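Local coordinates for adhesion G-protein coupled receptor G6 (Danio rerio, PDB 6V55) that probably acts as a calcium-binding cell-surface adhesion receptor that signals through a G-protein-coupled transmembrane domain and takes part in myelination, at residues D49-E54 with Q102-H107; Q56-D61 with K73-T78; N96-V101 with Y470-P475; Y458-S463 with R479-T484. All coordinates share one frame; numbering follows the deposited sequence.

Interaction 1: residues D49-E54 with Q102-H107; sequences DFELEE and QKKGFH. With CA (calcium ion), chain C.
Strand 49-51 runs antiparallel to strand 105-107, their short axes 4.6 Å apart at 169°, with Phe50 opposite Phe106 as a non-hydrogen-bonded pair and Glu51 opposite Gly105 as a hydrogen-bonded one. Glu51 N bonds to Gly105 O (2.8 Å) and Gly105 N to Glu51 O. Gly105 has backbone angles at which any side chain would be jammed against the preceding carbonyl oxygen. On the face of Asp49 and Glu51, the Lys104 chain bends at chi2 and chi3 and crosses the aspartate at about a right angle. Its NZ makes a salt bridge to Asp49 OD2 (2.7 Å), on the syn lone pair of that oxygen, which also has a hydrogen bond with Tyr21 OH. The CB of Lys104 lies 3.4 Å from Glu51 OE1, while the aliphatic part of Lys103 lies along the backbone from Glu51 to Glu53. On the other face, Phe50 CD2 meets Phe106 CB at 3.9 Å; just past the strand, Leu52 brings CD1 to the edge of the Phe106 ring near CD2. Val63 of strand 62-66 touches all three of these side chains, and Phe95 packs edge-to-face with Phe106. Farther on, Glu53 extends with CG anti to its backbone N (chi1 170°), carrying OE1 to the calcium ion; its OE2 forms a salt bridge with Lys477. A calcium-bound water accepts a hydrogen bond from Gln102 NE2. The pairing is a central one in a four-stranded sheet of the CUB beta-sandwich, with a calcium site where its two strands separate.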
# COMPACT_ATOMS: atom_id res chain seq x y z
N ASP A 49 -13.02 0.60 0.56
CA ASP A 49 -12.95 1.71 1.51
C ASP A 49 -11.51 2.18 1.52
O ASP A 49 -10.60 1.36 1.37
CB ASP A 49 -13.37 1.27 2.92
CG ASP A 49 -13.62 2.44 3.83
OD1 ASP A 49 -13.71 3.57 3.30
OD2 ASP A 49 -13.71 2.23 5.07
N PHE A 50 -11.30 3.49 1.68
CA PHE A 50 -9.95 4.07 1.59
C PHE A 50 -9.97 5.46 2.23
O PHE A 50 -10.58 6.38 1.66
CB PHE A 50 -9.47 4.18 0.12
CG PHE A 50 -8.06 4.74 -0.05
CD1 PHE A 50 -7.83 6.11 -0.25
CD2 PHE A 50 -6.97 3.88 -0.10
CE1 PHE A 50 -6.55 6.61 -0.41
CE2 PHE A 50 -5.70 4.37 -0.28
CZ PHE A 50 -5.49 5.74 -0.44
N GLU A 51 -9.21 5.64 3.31
CA GLU A 51 -8.94 6.97 3.84
C GLU A 51 -7.52 7.02 4.38
O GLU A 51 -7.21 6.33 5.35
CB GLU A 51 -9.94 7.36 4.93
CG GLU A 51 -9.68 8.75 5.53
CD GLU A 51 -10.46 9.03 6.83
OE1 GLU A 51 -10.75 8.07 7.62
OE2 GLU A 51 -10.79 10.22 7.06
N LEU A 52 -6.66 7.82 3.75
CA LEU A 52 -5.30 8.03 4.21
C LEU A 52 -5.10 9.49 4.57
O LEU A 52 -5.92 10.35 4.23
CB LEU A 52 -4.28 7.61 3.15
CG LEU A 52 -3.56 6.29 3.39
CD1 LEU A 52 -4.56 5.15 3.35
CD2 LEU A 52 -2.53 6.09 2.33
N GLU A 53 -4.01 9.76 5.29
CA GLU A 53 -3.59 11.12 5.58
C GLU A 53 -3.24 11.83 4.27
O GLU A 53 -2.45 11.30 3.48
CB GLU A 53 -2.39 11.10 6.52
CG GLU A 53 -1.73 12.43 6.69
CD GLU A 53 -0.49 12.38 7.58
OE1 GLU A 53 0.11 11.30 7.76
OE2 GLU A 53 -0.09 13.46 8.09
N GLU A 54 -3.86 12.97 4.00
CA GLU A 54 -3.61 13.63 2.73
C GLU A 54 -2.34 14.48 2.79
O GLU A 54 -1.99 15.02 3.84
CB GLU A 54 -4.81 14.47 2.30
CG GLU A 54 -4.90 14.62 0.76
CD GLU A 54 -6.02 15.53 0.29
OE1 GLU A 54 -6.33 15.53 -0.93
OE2 GLU A 54 -6.61 16.22 1.15
N GLN A 102 -2.72 9.48 11.84
CA GLN A 102 -3.21 8.26 11.22
C GLN A 102 -4.70 8.37 10.94
O GLN A 102 -5.45 8.93 11.74
CB GLN A 102 -2.93 7.06 12.12
CG GLN A 102 -1.48 6.68 12.09
CD GLN A 102 -0.70 7.35 13.17
OE1 GLN A 102 -1.13 7.38 14.32
NE2 GLN A 102 0.46 7.91 12.81
N LYS A 103 -5.11 7.84 9.81
CA LYS A 103 -6.51 7.72 9.46
C LYS A 103 -6.88 6.24 9.39
O LYS A 103 -6.13 5.37 9.85
CB LYS A 103 -6.79 8.44 8.14
CG LYS A 103 -6.38 9.90 8.13
CD LYS A 103 -7.20 10.77 9.08
CE LYS A 103 -6.46 12.07 9.36
NZ LYS A 103 -7.34 13.25 9.53
N LYS A 104 -8.04 5.97 8.79
CA LYS A 104 -8.71 4.69 8.94
C LYS A 104 -7.98 3.58 8.19
O LYS A 104 -7.86 2.45 8.69
CB LYS A 104 -10.13 4.83 8.44
CG LYS A 104 -11.05 3.67 8.72
CD LYS A 104 -12.08 3.52 7.62
CE LYS A 104 -12.81 4.82 7.29
NZ LYS A 104 -13.79 4.70 6.16
N GLY A 105 -7.47 3.88 7.01
CA GLY A 105 -6.82 2.87 6.21
C GLY A 105 -7.68 2.43 5.06
O GLY A 105 -8.32 3.26 4.40
N PHE A 106 -7.73 1.12 4.81
CA PHE A 106 -8.35 0.65 3.59
C PHE A 106 -8.73 -0.82 3.69
O PHE A 106 -8.18 -1.58 4.49
CB PHE A 106 -7.46 0.87 2.37
CG PHE A 106 -6.04 0.40 2.53
CD1 PHE A 106 -5.67 -0.89 2.14
CD2 PHE A 106 -5.05 1.27 2.98
CE1 PHE A 106 -4.34 -1.32 2.24
CE2 PHE A 106 -3.72 0.85 3.09
CZ PHE A 106 -3.37 -0.43 2.72
N HIS A 107 -9.66 -1.20 2.81
CA HIS A 107 -10.13 -2.56 2.65
C HIS A 107 -10.19 -2.84 1.16
O HIS A 107 -10.97 -2.21 0.44
CB HIS A 107 -11.51 -2.74 3.29
CG HIS A 107 -12.01 -4.15 3.30
ND1 HIS A 107 -13.31 -4.47 3.64
CD2 HIS A 107 -11.39 -5.33 3.03
CE1 HIS A 107 -13.47 -5.78 3.55
NE2 HIS A 107 -12.32 -6.33 3.20
CA CA C . 0.83 9.36 9.07
O HOH W 1 1.43 7.28 10.44

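Interaction 2: residues Q56-D61 with K73-T78; sequences QGCIYD and KFCGLT. With CA (calcium ion), chain C; NAG (2-acetamido-2-deoxy-beta-D-glucopyranose), chain N.
A disulfide of the CUB domain, close to its calcium site, ties the loop before strand 62-66 to the residue just after strand 71-74. Cys58 SG and Cys75 SG are joined at 2.1 Å with a chi3 of -86°, near the right angle at which a disulfide is least strained. The two cysteines reach the bond differently: Cys58 holds SG beside its backbone N, whereas Cys75 places its sulfur between N and the carbonyl carbon (chi1 54°). Cys75 CB also packs 3.3 Å from Asp61 O, and a type II' turn follows from Cys75 to Thr78. Alongside the disulfide, Lys73 stretches out fully beyond CG, passes Cys58 CB with its CD, and ends with NZ hydrogen-bonded to Gly57 O at 2.8 Å. The ammonium approaches that oxygen from the side, tilted 34° from the carbonyl plane. A methionine in place of Lys73 would probably leave Gly57 O without this charged donor and the loop at Gly57 held less firmly to the strand. Farther along, Asp61 grips the calcium ion with both carboxylate oxygens, OD1 at 2.5 Å and OD2 at 2.7 Å, and Tyr25 OH is hydrogen-bonded to OD2. A covalent cross-link and a charged hydrogen bond thus fix the loop at neighbouring points, which probably limits the movement of the backbone leading to the bidentate calcium ligand.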
# COMPACT_ATOMS: atom_id res chain seq x y z
N GLN A 56 0.39 16.82 -0.26
CA GLN A 56 0.79 17.18 -1.62
C GLN A 56 1.89 16.24 -2.09
O GLN A 56 2.94 16.13 -1.45
CB GLN A 56 1.29 18.63 -1.66
CG GLN A 56 0.19 19.67 -1.83
CD GLN A 56 -0.45 19.64 -3.21
OE1 GLN A 56 0.24 19.77 -4.23
NE2 GLN A 56 -1.77 19.44 -3.26
N GLY A 57 1.63 15.53 -3.19
CA GLY A 57 2.53 14.50 -3.64
C GLY A 57 2.52 13.23 -2.81
O GLY A 57 3.43 12.40 -2.97
N CYS A 58 1.51 13.08 -1.94
CA CYS A 58 1.28 11.92 -1.07
C CYS A 58 2.50 11.57 -0.20
O CYS A 58 2.80 10.40 0.06
CB CYS A 58 0.79 10.73 -1.92
SG CYS A 58 -1.04 10.82 -2.38
N ILE A 59 3.23 12.61 0.25
CA ILE A 59 4.54 12.42 0.87
C ILE A 59 4.46 12.08 2.35
O ILE A 59 5.52 11.91 2.98
CB ILE A 59 5.45 13.65 0.69
CG1 ILE A 59 4.94 14.83 1.50
CG2 ILE A 59 5.58 14.06 -0.77
CD1 ILE A 59 6.05 15.81 1.88
N TYR A 60 3.26 11.95 2.92
CA TYR A 60 3.12 11.57 4.32
C TYR A 60 2.77 10.09 4.41
O TYR A 60 3.65 9.27 4.69
CB TYR A 60 2.07 12.43 5.03
CG TYR A 60 2.47 13.88 5.27
CD1 TYR A 60 3.79 14.29 5.12
CD2 TYR A 60 1.53 14.83 5.64
CE1 TYR A 60 4.15 15.61 5.32
CE2 TYR A 60 1.88 16.16 5.84
CZ TYR A 60 3.19 16.54 5.68
OH TYR A 60 3.56 17.84 5.90
N ASP A 61 1.51 9.71 4.18
CA ASP A 61 1.14 8.31 4.02
C ASP A 61 0.73 8.09 2.59
O ASP A 61 -0.03 8.88 2.04
CB ASP A 61 -0.02 7.89 4.92
CG ASP A 61 0.18 8.27 6.38
OD1 ASP A 61 1.34 8.56 6.74
OD2 ASP A 61 -0.81 8.28 7.15
N LYS A 73 0.77 6.32 -6.99
CA LYS A 73 0.63 6.58 -5.55
C LYS A 73 -0.73 7.21 -5.25
O LYS A 73 -1.29 7.92 -6.08
CB LYS A 73 1.75 7.47 -5.03
CG LYS A 73 2.00 8.74 -5.83
CD LYS A 73 3.09 9.61 -5.23
CE LYS A 73 3.36 10.83 -6.12
NZ LYS A 73 4.39 11.78 -5.52
N PHE A 74 -1.26 6.92 -4.06
CA PHE A 74 -2.60 7.33 -3.66
C PHE A 74 -2.60 7.70 -2.18
O PHE A 74 -1.97 7.02 -1.36
CB PHE A 74 -3.64 6.20 -3.86
CG PHE A 74 -3.82 5.75 -5.28
CD1 PHE A 74 -4.81 6.32 -6.08
CD2 PHE A 74 -3.03 4.72 -5.80
CE1 PHE A 74 -5.00 5.90 -7.40
CE2 PHE A 74 -3.21 4.29 -7.12
CZ PHE A 74 -4.20 4.88 -7.92
N CYS A 75 -3.33 8.76 -1.83
CA CYS A 75 -3.62 9.08 -0.44
C CYS A 75 -4.93 9.85 -0.39
O CYS A 75 -5.62 9.98 -1.40
CB CYS A 75 -2.52 9.92 0.21
SG CYS A 75 -2.13 11.42 -0.73
N GLY A 76 -5.24 10.39 0.79
CA GLY A 76 -6.47 11.13 0.97
C GLY A 76 -7.66 10.20 0.85
O GLY A 76 -7.69 9.12 1.44
N LEU A 77 -8.63 10.60 0.03
CA LEU A 77 -9.77 9.76 -0.30
C LEU A 77 -9.74 9.27 -1.74
O LEU A 77 -10.72 8.68 -2.19
CB LEU A 77 -11.08 10.52 -0.06
CG LEU A 77 -11.38 10.56 1.44
CD1 LEU A 77 -11.99 11.90 1.79
CD2 LEU A 77 -12.31 9.40 1.81
N THR A 78 -8.63 9.50 -2.46
CA THR A 78 -8.69 9.51 -3.92
C THR A 78 -8.80 8.12 -4.53
O THR A 78 -9.22 7.99 -5.67
CB THR A 78 -7.48 10.23 -4.51
OG1 THR A 78 -6.29 9.49 -4.20
CG2 THR A 78 -7.34 11.62 -3.91
CA CA C . 0.83 9.36 9.07
C1 NAG N . 7.02 20.18 0.75
C2 NAG N . 6.95 21.67 0.39
C3 NAG N . 5.68 21.97 -0.43
C4 NAG N . 5.51 21.03 -1.62
C5 NAG N . 5.66 19.56 -1.21
C6 NAG N . 5.72 18.63 -2.41
C7 NAG N . 8.14 22.98 2.10
C8 NAG N . 8.00 23.84 3.33
N2 NAG N . 7.00 22.51 1.58
O3 NAG N . 5.74 23.31 -0.92
O4 NAG N . 4.23 21.21 -2.23
O5 NAG N . 6.87 19.36 -0.47
O6 NAG N . 6.07 17.30 -2.06
O7 NAG N . 9.24 22.71 1.62
O HOH W 1 1.43 7.28 10.44

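Interaction 3: residues N96-V101 with Y470-P475; sequences NSDFSV and YVPCFP. With CA (calcium ion), chain C.
With chi1 at 47°, Phe99 holds CG between its backbone N and carbonyl carbon, which directs the ring at the 472-475 backbone; Phe474, with CG anti to its N (chi1 -178°), swings its ring across to meet it. The result is a T-shaped stack: the CD1 edge of Phe474 points at the face of Phe99, CD1 lying 3.4 Å above the plane over the ring centre. The centroids are 4.8 Å apart and the planes stand at 82°. Backbone and proline atoms also surround the far end of the Phe99 ring: CZ is 3.5 Å from Cys473 O, CE1 3.6 Å from Pro475 CA, and CE2 packs against Pro472 CG. A cis peptide bond precedes Pro475, whose CB lies over one face of the Phe474 ring. The segment 96-101 is the CUB-domain loop that wraps the calcium ion, joined here to the disulfide-bearing 470-475 segment, which lies more than 350 residues later. Asp98 OD2 and the carbonyl oxygens of Ser100 and Val101 each bind the metal at 2.5 Å, and Glu53 and Asp61 complete the protein ligands. A leucine in place of Phe99 would probably leave the Phe474 edge without its aromatic face and open a gap beside Pro475. Asp98 divides its carboxylate: OD2 serves the calcium, while OD1 touches Pro472 CG at 3.3 Å and forms a salt bridge with Lys477. A water on the metal donates a hydrogen bond to Asp98 O. Ile527 of helix 517-527 packs on both Phe474 and Pro475.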
# COMPACT_ATOMS: atom_id res chain seq x y z
N ASN A 96 2.71 2.67 3.08
CA ASN A 96 3.69 3.24 4.00
C ASN A 96 3.06 4.40 4.75
O ASN A 96 2.42 5.27 4.14
CB ASN A 96 4.92 3.70 3.25
CG ASN A 96 5.66 2.56 2.62
OD1 ASN A 96 6.27 1.74 3.31
ND2 ASN A 96 5.61 2.49 1.30
N SER A 97 3.19 4.40 6.08
CA SER A 97 2.71 5.51 6.89
C SER A 97 3.93 6.13 7.55
O SER A 97 4.94 5.45 7.73
CB SER A 97 1.72 5.06 7.97
OG SER A 97 2.28 3.97 8.70
N ASP A 98 3.84 7.40 7.92
CA ASP A 98 5.00 7.98 8.57
C ASP A 98 4.78 7.92 10.08
O ASP A 98 4.01 7.08 10.55
CB ASP A 98 5.32 9.38 8.02
CG ASP A 98 4.16 10.39 8.14
OD1 ASP A 98 4.28 11.47 7.51
OD2 ASP A 98 3.17 10.20 8.85
N PHE A 99 5.42 8.82 10.84
CA PHE A 99 5.48 8.77 12.30
C PHE A 99 4.28 9.38 13.01
O PHE A 99 4.16 9.21 14.22
CB PHE A 99 6.75 9.48 12.82
CG PHE A 99 7.01 10.83 12.19
CD1 PHE A 99 6.45 11.99 12.74
CD2 PHE A 99 7.81 10.96 11.06
CE1 PHE A 99 6.67 13.24 12.16
CE2 PHE A 99 8.03 12.20 10.48
CZ PHE A 99 7.45 13.34 11.04
N SER A 100 3.40 10.11 12.32
CA SER A 100 2.33 10.81 13.02
C SER A 100 1.14 11.02 12.08
O SER A 100 1.30 10.96 10.87
CB SER A 100 2.79 12.17 13.54
OG SER A 100 2.84 13.06 12.44
N VAL A 101 -0.03 11.30 12.68
CA VAL A 101 -1.35 11.49 12.03
C VAL A 101 -1.79 10.24 11.27
O VAL A 101 -1.35 10.00 10.14
CB VAL A 101 -1.38 12.72 11.09
CG1 VAL A 101 -2.78 12.97 10.59
CG2 VAL A 101 -0.82 13.95 11.79
N TYR A 470 10.77 14.05 -1.09
CA TYR A 470 10.53 14.91 0.06
C TYR A 470 9.80 14.10 1.12
O TYR A 470 8.87 13.36 0.80
CB TYR A 470 9.70 16.14 -0.32
CG TYR A 470 10.41 17.02 -1.31
CD1 TYR A 470 10.27 16.81 -2.68
CD2 TYR A 470 11.24 18.06 -0.88
CE1 TYR A 470 10.94 17.59 -3.60
CE2 TYR A 470 11.90 18.86 -1.79
CZ TYR A 470 11.74 18.62 -3.15
OH TYR A 470 12.39 19.39 -4.08
N VAL A 471 10.26 14.22 2.37
CA VAL A 471 9.62 13.58 3.51
C VAL A 471 9.36 14.66 4.56
O VAL A 471 9.95 15.76 4.49
CB VAL A 471 10.47 12.42 4.08
CG1 VAL A 471 10.70 11.31 3.05
CG2 VAL A 471 11.74 12.96 4.63
N PRO A 472 8.46 14.41 5.53
CA PRO A 472 8.26 15.39 6.60
C PRO A 472 9.41 15.49 7.57
O PRO A 472 10.09 14.51 7.88
CB PRO A 472 7.01 14.86 7.32
CG PRO A 472 6.87 13.46 6.88
CD PRO A 472 7.29 13.51 5.47
N CYS A 473 9.61 16.72 8.07
CA CYS A 473 10.58 16.95 9.13
C CYS A 473 10.06 16.30 10.41
O CYS A 473 8.92 16.53 10.81
CB CYS A 473 10.79 18.45 9.34
SG CYS A 473 11.76 19.29 8.07
N PHE A 474 10.89 15.47 11.03
CA PHE A 474 10.53 14.85 12.30
C PHE A 474 10.77 15.84 13.43
O PHE A 474 11.86 16.38 13.53
CB PHE A 474 11.34 13.58 12.53
CG PHE A 474 10.98 12.86 13.79
CD1 PHE A 474 9.81 12.12 13.85
CD2 PHE A 474 11.78 12.96 14.93
CE1 PHE A 474 9.46 11.43 15.00
CE2 PHE A 474 11.41 12.30 16.11
CZ PHE A 474 10.25 11.53 16.13
N PRO A 475 9.80 16.06 14.33
CA PRO A 475 8.43 15.54 14.37
C PRO A 475 7.30 16.54 14.11
O PRO A 475 6.14 16.18 14.31
CB PRO A 475 8.31 15.05 15.80
CG PRO A 475 9.06 16.11 16.55
CD PRO A 475 10.18 16.61 15.64
CA CA C . 0.83 9.36 9.07
O HOH W 1 1.43 7.28 10.44

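Interaction 4: residues Y458-S463 with R479-T484; sequences YRWPES and RNASRT. With NAG (2-acetamido-2-deoxy-beta-D-glucopyranose), chain N; NAG (2-acetamido-2-deoxy-beta-D-glucopyranose), chain K.
Trp460 and Arg483 make the dense part of this contact, in which no hydrogen bond passes between the two segments. Arg483 CB sits over one face of the indole, 3.5 Å from the centroid of the six-membered ring of Trp460 and only 8° off its normal, a CH-pi contact. From there the arginine chain runs extended to NE, crossing the tryptophan at about a right angle, with CD near NE1 and CE2 of the indole and NH1 3.7 Å from Trp460 CD1. The guanidinium is turned 51° from the ring plane; Asp452 takes its NH1 in a salt bridge and Trp496 adds a cation-pi contact. Chi1 of -52° keeps Trp460 CG beside the backbone N and lets the ring reach across to the strand, where CH2 meets Ser482 C at 3.4 Å and Ala481 C lies at the indole edge. The Ala481 methyl fills the corner between Trp460 CH2 and Tyr458 CE1, the latter 3.7 Å away. In contrast, the outer side carries sugar. Asn480 ND2 is covalently bonded to C1 of one N-acetylglucosamine (1.4 Å), and exposed Arg479 reaches outward to place NH2 2.6 Å from O6 of a second. Ser482 points away from the tryptophan, its OG near the acetyl methyl of that second sugar. Trp460 NE1 is satisfied by Phe454 O and Tyr458 OH by Phe474 N. Short strand 459-460 pairs with strand 452-453; its Trp460, with Tyr458 just before it, packs against strand 480-488, the middle one of three, while Val471 of the adjoining strand 468-472 touches both rings.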
# COMPACT_ATOMS: atom_id res chain seq x y z
N TYR A 458 13.44 9.30 9.01
CA TYR A 458 13.43 9.90 7.67
C TYR A 458 13.46 8.76 6.67
O TYR A 458 14.53 8.29 6.28
CB TYR A 458 14.61 10.85 7.46
CG TYR A 458 14.43 12.14 8.18
CD1 TYR A 458 13.91 13.25 7.52
CD2 TYR A 458 14.74 12.25 9.54
CE1 TYR A 458 13.72 14.45 8.20
CE2 TYR A 458 14.54 13.44 10.23
CZ TYR A 458 14.03 14.54 9.55
OH TYR A 458 13.83 15.73 10.24
N ARG A 459 12.28 8.30 6.27
CA ARG A 459 12.16 7.09 5.47
C ARG A 459 12.01 7.46 4.00
O ARG A 459 10.97 7.98 3.58
CB ARG A 459 11.00 6.24 5.97
CG ARG A 459 11.27 5.56 7.26
CD ARG A 459 10.42 4.33 7.39
NE ARG A 459 10.48 3.80 8.75
CZ ARG A 459 9.64 2.88 9.22
NH1 ARG A 459 8.70 2.37 8.44
NH2 ARG A 459 9.76 2.45 10.48
N TRP A 460 13.03 7.21 3.24
CA TRP A 460 13.02 7.67 1.86
C TRP A 460 12.56 6.53 0.97
O TRP A 460 13.07 5.42 1.11
CB TRP A 460 14.41 8.13 1.44
CG TRP A 460 15.01 9.12 2.37
CD1 TRP A 460 15.84 8.86 3.44
CD2 TRP A 460 14.82 10.53 2.35
NE1 TRP A 460 16.17 10.04 4.08
CE2 TRP A 460 15.56 11.08 3.43
CE3 TRP A 460 14.07 11.40 1.53
CZ2 TRP A 460 15.59 12.44 3.70
CZ3 TRP A 460 14.11 12.76 1.80
CH2 TRP A 460 14.87 13.26 2.89
N PRO A 461 11.58 6.74 0.09
CA PRO A 461 11.12 5.65 -0.78
C PRO A 461 12.07 5.40 -1.95
O PRO A 461 13.02 6.17 -2.18
CB PRO A 461 9.75 6.13 -1.27
CG PRO A 461 9.81 7.63 -1.16
CD PRO A 461 10.76 7.95 -0.04
N GLU A 462 11.81 4.30 -2.67
CA GLU A 462 12.62 3.90 -3.83
C GLU A 462 12.50 4.94 -4.93
O GLU A 462 11.42 5.50 -5.13
CB GLU A 462 12.14 2.54 -4.36
CG GLU A 462 13.07 1.82 -5.34
CD GLU A 462 12.38 0.64 -6.01
OE1 GLU A 462 11.44 0.09 -5.40
OE2 GLU A 462 12.77 0.26 -7.14
N SER A 463 13.61 5.23 -5.60
CA SER A 463 13.59 6.35 -6.55
C SER A 463 14.41 6.05 -7.79
O SER A 463 15.51 5.51 -7.70
CB SER A 463 14.13 7.63 -5.91
OG SER A 463 13.54 7.86 -4.64
N ARG A 479 7.79 21.82 7.72
CA ARG A 479 8.56 21.89 6.48
C ARG A 479 9.07 20.49 6.12
O ARG A 479 8.82 19.51 6.83
CB ARG A 479 9.71 22.91 6.58
CG ARG A 479 9.37 24.22 7.30
CD ARG A 479 10.45 25.28 7.15
NE ARG A 479 10.33 26.06 5.91
CZ ARG A 479 11.08 27.13 5.63
NH1 ARG A 479 12.01 27.55 6.49
NH2 ARG A 479 10.90 27.78 4.48
N ASN A 480 9.77 20.40 4.98
CA ASN A 480 10.25 19.15 4.41
C ASN A 480 11.77 19.00 4.53
O ASN A 480 12.51 19.98 4.64
CB ASN A 480 9.94 19.04 2.92
CG ASN A 480 8.50 19.24 2.58
OD1 ASN A 480 7.61 18.87 3.34
ND2 ASN A 480 8.27 19.84 1.40
N ALA A 481 12.21 17.75 4.43
CA ALA A 481 13.59 17.40 4.12
C ALA A 481 13.60 16.81 2.72
O ALA A 481 12.56 16.43 2.19
CB ALA A 481 14.15 16.39 5.12
N SER A 482 14.79 16.74 2.11
CA SER A 482 14.90 16.21 0.75
C SER A 482 16.17 15.39 0.59
O SER A 482 17.16 15.62 1.28
CB SER A 482 14.85 17.31 -0.32
OG SER A 482 16.11 17.96 -0.39
N ARG A 483 16.12 14.42 -0.33
CA ARG A 483 17.24 13.55 -0.68
C ARG A 483 17.15 13.21 -2.16
O ARG A 483 16.06 12.95 -2.68
CB ARG A 483 17.26 12.25 0.13
CG ARG A 483 18.64 11.69 0.39
CD ARG A 483 18.60 10.39 1.18
NE ARG A 483 19.94 9.91 1.55
CZ ARG A 483 20.17 8.69 2.05
NH1 ARG A 483 19.16 7.84 2.22
NH2 ARG A 483 21.41 8.32 2.38
N THR A 484 18.30 13.20 -2.84
CA THR A 484 18.35 12.97 -4.28
C THR A 484 19.08 11.67 -4.59
O THR A 484 20.15 11.41 -4.02
CB THR A 484 19.03 14.15 -5.00
OG1 THR A 484 18.37 15.36 -4.63
CG2 THR A 484 18.94 14.00 -6.52
C1 NAG N . 7.02 20.18 0.75
C2 NAG N . 6.95 21.67 0.39
C3 NAG N . 5.68 21.97 -0.43
C4 NAG N . 5.51 21.03 -1.62
C5 NAG N . 5.66 19.56 -1.21
C6 NAG N . 5.72 18.63 -2.41
C7 NAG N . 8.14 22.98 2.10
C8 NAG N . 8.00 23.84 3.33
N2 NAG N . 7.00 22.51 1.58
O3 NAG N . 5.74 23.31 -0.92
O4 NAG N . 4.23 21.21 -2.23
O5 NAG N . 6.87 19.36 -0.47
O6 NAG N . 6.07 17.30 -2.06
O7 NAG N . 9.24 22.71 1.62
C1 NAG K . 13.84 25.23 2.57
C2 NAG K . 13.59 24.38 1.30
C3 NAG K . 13.91 25.19 0.02
C4 NAG K . 13.16 26.53 0.02
C5 NAG K . 13.47 27.31 1.31
C6 NAG K . 12.72 28.62 1.42
C7 NAG K . 13.75 21.94 1.33
C8 NAG K . 14.66 20.75 1.41
N2 NAG K . 14.35 23.14 1.35
O3 NAG K . 13.54 24.45 -1.13
O4 NAG K . 13.48 27.29 -1.14
O5 NAG K . 13.13 26.51 2.46
O6 NAG K . 11.42 28.48 2.00
O7 NAG K . 12.53 21.82 1.24

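Overall arrangement
From the N terminus, interaction 1 closes a loop of 47 intervening residues between strands 41-51 and 105-114 of the CUB domain, and the short loop closed by interaction 2 lies wholly within it. Interaction 3 crosses interaction 1, since segment 96-101 precedes 102-107 and its partner comes hundreds of residues later. These three contacts converge on one calcium ion and share a water on it. Interaction 4 crosses interaction 3 within the later region, where strands 468-472 and 480-488 are sheet neighbours. Interaction 3 therefore links the CUB calcium loops to that small sheet, while interactions 2 and 4 meet where Ile59 packs on glycosylated Asn480.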